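Long-range contact in peptidylprolyl Isomerase (Naegleria fowleri, PDB 6B4P), which probably catalyses the cis-trans isomerisation of peptide bonds preceding proline, as an enzyme of the FKBP family: residues A[92-97]-A[119-124]. Numbering follows the deposited sequence.
Sequences SYFEIP and FEIELL
The side chains of Phe94 and Ile121 meet nearly perpendicular to each other on the buried face of two antiparallel strands, the methyl CD1 of Ile121 lying 3.9 Å from CD2 of the Phe94 ring. Ser92 pairs with Ile121 and Phe94 with Phe119, each pair closed by two backbone hydrogen bonds; the shortest runs from Phe94 N to Phe119 O at 2.7 Å. Phe119 O also meets the edge of the Phe94 ring in its plane, 3.7 Å from Phe94 CD2, and takes a CA-H...O contact from Tyr93. Farther along, Ile96 reaches across with CG1 anti to its own carbonyl carbon (chi1 -56°), bringing CD1 to 3.6 Å from CD2 of Phe119. Trp79 of helix 77-84 closes over this side, touching Ile96 and Ile121 and meeting the Phe119 ring edge-to-face. The opposite face is looser and partly exposed. Here Tyr93 and Glu120 form the non-hydrogen-bonded pair, and they touch where the ring carbon CD1 of Tyr93 sits 3.7 Å from the aliphatic CG of Glu120, while the ring and carboxylate planes stand 83° apart. The Glu120 carboxylate has a long, weak ion pair with Lys91. Strands 23-26 and 41-50 flank the pair through backbone hydrogen bonds, completing part of the curved antiparallel sheet that wraps around a short helix, the hallmark of the FKBP fold.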
loop_
_atom_site.group_PDB
_atom_site.type_symbol
_atom_site.label_atom_id
_atom_site.label_comp_id
_atom_site.label_asym_id
_atom_site.label_seq_id
_atom_site.Cartn_x
_atom_site.Cartn_y
_atom_site.Cartn_z
ATOM N N SER A 92 2.975 -4.721 -6.256
ATOM C CA SER A 92 3.823 -5.193 -5.173
ATOM C C SER A 92 2.975 -5.602 -3.984
ATOM O O SER A 92 1.808 -5.228 -3.857
ATOM C CB SER A 92 4.843 -4.133 -4.760
ATOM O OG SER A 92 5.846 -4.065 -5.768
ATOM N N TYR A 93 3.589 -6.414 -3.130
ATOM C CA TYR A 93 2.959 -6.968 -1.938
ATOM C C TYR A 93 3.665 -6.397 -0.720
ATOM O O TYR A 93 4.884 -6.528 -0.596
ATOM C CB TYR A 93 3.064 -8.490 -1.969
ATOM C CG TYR A 93 2.376 -9.229 -0.853
ATOM C CD1 TYR A 93 1.004 -9.106 -0.644
ATOM C CD2 TYR A 93 3.088 -10.092 -0.035
ATOM C CE1 TYR A 93 0.371 -9.821 0.359
ATOM C CE2 TYR A 93 2.465 -10.798 0.971
ATOM C CZ TYR A 93 1.108 -10.658 1.163
ATOM O OH TYR A 93 0.492 -11.380 2.160
ATOM N N PHE A 94 2.907 -5.746 0.155
ATOM C CA PHE A 94 3.458 -5.006 1.281
ATOM C C PHE A 94 3.053 -5.634 2.602
ATOM O O PHE A 94 1.888 -5.982 2.806
ATOM C CB PHE A 94 2.968 -3.553 1.273
ATOM C CG PHE A 94 3.469 -2.737 0.121
ATOM C CD1 PHE A 94 4.544 -1.879 0.282
ATOM C CD2 PHE A 94 2.844 -2.802 -1.118
ATOM C CE1 PHE A 94 4.998 -1.100 -0.790
ATOM C CE2 PHE A 94 3.295 -2.012 -2.187
ATOM C CZ PHE A 94 4.371 -1.169 -2.015
ATOM N N GLU A 95 4.018 -5.747 3.512
ATOM C CA GLU A 95 3.741 -5.985 4.920
ATOM C C GLU A 95 3.828 -4.654 5.649
ATOM O O GLU A 95 4.884 -4.007 5.635
ATOM C CB GLU A 95 4.726 -6.984 5.509
ATOM C CG GLU A 95 4.417 -7.309 6.954
ATOM C CD GLU A 95 5.128 -8.557 7.442
ATOM O OE1 GLU A 95 4.949 -9.634 6.832
ATOM O OE2 GLU A 95 5.902 -8.442 8.410
ATOM N N ILE A 96 2.740 -4.254 6.295
ATOM C CA ILE A 96 2.628 -2.936 6.900
ATOM C C ILE A 96 2.345 -3.106 8.387
ATOM O O ILE A 96 1.202 -3.322 8.790
ATOM C CB ILE A 96 1.532 -2.103 6.216
ATOM C CG1 ILE A 96 1.814 -2.017 4.712
ATOM C CG2 ILE A 96 1.489 -0.701 6.805
ATOM C CD1 ILE A 96 0.968 -0.976 3.968
ATOM N N PRO A 97 3.365 -2.976 9.240
ATOM C CA PRO A 97 3.139 -3.037 10.688
ATOM C C PRO A 97 2.135 -1.992 11.151
ATOM O O PRO A 97 1.897 -0.973 10.495
ATOM C CB PRO A 97 4.535 -2.771 11.279
ATOM C CG PRO A 97 5.494 -3.125 10.163
ATOM C CD PRO A 97 4.782 -2.735 8.908
ATOM N N PHE A 119 -0.942 -5.733 2.036
ATOM C CA PHE A 119 -1.596 -5.140 0.876
ATOM C C PHE A 119 -0.907 -5.577 -0.402
ATOM O O PHE A 119 0.318 -5.465 -0.515
ATOM C CB PHE A 119 -1.591 -3.601 0.908
ATOM C CG PHE A 119 -2.574 -2.990 1.866
ATOM C CD1 PHE A 119 -3.880 -2.762 1.490
ATOM C CD2 PHE A 119 -2.170 -2.604 3.131
ATOM C CE1 PHE A 119 -4.787 -2.166 2.367
ATOM C CE2 PHE A 119 -3.067 -2.025 4.012
ATOM C CZ PHE A 119 -4.366 -1.801 3.629
ATOM N N GLU A 120 -1.697 -6.025 -1.374
ATOM C CA GLU A 120 -1.281 -6.005 -2.771
ATOM C C GLU A 120 -1.685 -4.643 -3.310
ATOM O O GLU A 120 -2.845 -4.262 -3.165
ATOM C CB GLU A 120 -1.963 -7.097 -3.596
ATOM C CG GLU A 120 -1.544 -8.517 -3.270
ATOM C CD GLU A 120 -1.803 -9.466 -4.424
ATOM O OE1 GLU A 120 -2.603 -9.117 -5.321
ATOM O OE2 GLU A 120 -1.196 -10.556 -4.440
ATOM N N ILE A 121 -0.741 -3.900 -3.893
ATOM C CA ILE A 121 -1.013 -2.580 -4.462
ATOM C C ILE A 121 -0.473 -2.537 -5.882
ATOM O O ILE A 121 0.677 -2.919 -6.126
ATOM C CB ILE A 121 -0.377 -1.447 -3.638
ATOM C CG1 ILE A 121 -0.823 -1.517 -2.171
ATOM C CG2 ILE A 121 -0.722 -0.098 -4.255
ATOM C CD1 ILE A 121 -0.199 -0.422 -1.310
ATOM N N GLU A 122 -1.307 -2.109 -6.820
ATOM C CA GLU A 122 -0.888 -1.857 -8.195
ATOM C C GLU A 122 -0.969 -0.355 -8.417
ATOM O O GLU A 122 -2.038 0.239 -8.238
ATOM C CB GLU A 122 -1.766 -2.591 -9.205
ATOM C CG GLU A 122 -1.333 -2.346 -10.635
ATOM C CD GLU A 122 -2.179 -3.096 -11.647
ATOM O OE1 GLU A 122 -3.208 -3.676 -11.247
ATOM O OE2 GLU A 122 -1.817 -3.105 -12.846
ATOM N N LEU A 123 0.159 0.254 -8.773
ATOM C CA LEU A 123 0.217 1.684 -9.074
ATOM C C LEU A 123 -0.142 1.864 -10.544
ATOM O O LEU A 123 0.682 1.627 -11.429
ATOM C CB LEU A 123 1.602 2.237 -8.759
ATOM C CG LEU A 123 1.786 3.714 -9.095
ATOM C CD1 LEU A 123 0.678 4.561 -8.459
ATOM C CD2 LEU A 123 3.148 4.176 -8.651
ATOM N N LEU A 124 -1.375 2.303 -10.811
ATOM C CA LEU A 124 -1.880 2.306 -12.181
ATOM C C LEU A 124 -1.347 3.480 -12.982
ATOM O O LEU A 124 -0.972 3.323 -14.150
ATOM C CB LEU A 124 -3.406 2.347 -12.178
ATOM C CG LEU A 124 -4.042 1.172 -11.447
ATOM C CD1 LEU A 124 -5.509 1.464 -11.197
ATOM C CD2 LEU A 124 -3.885 -0.091 -12.287
#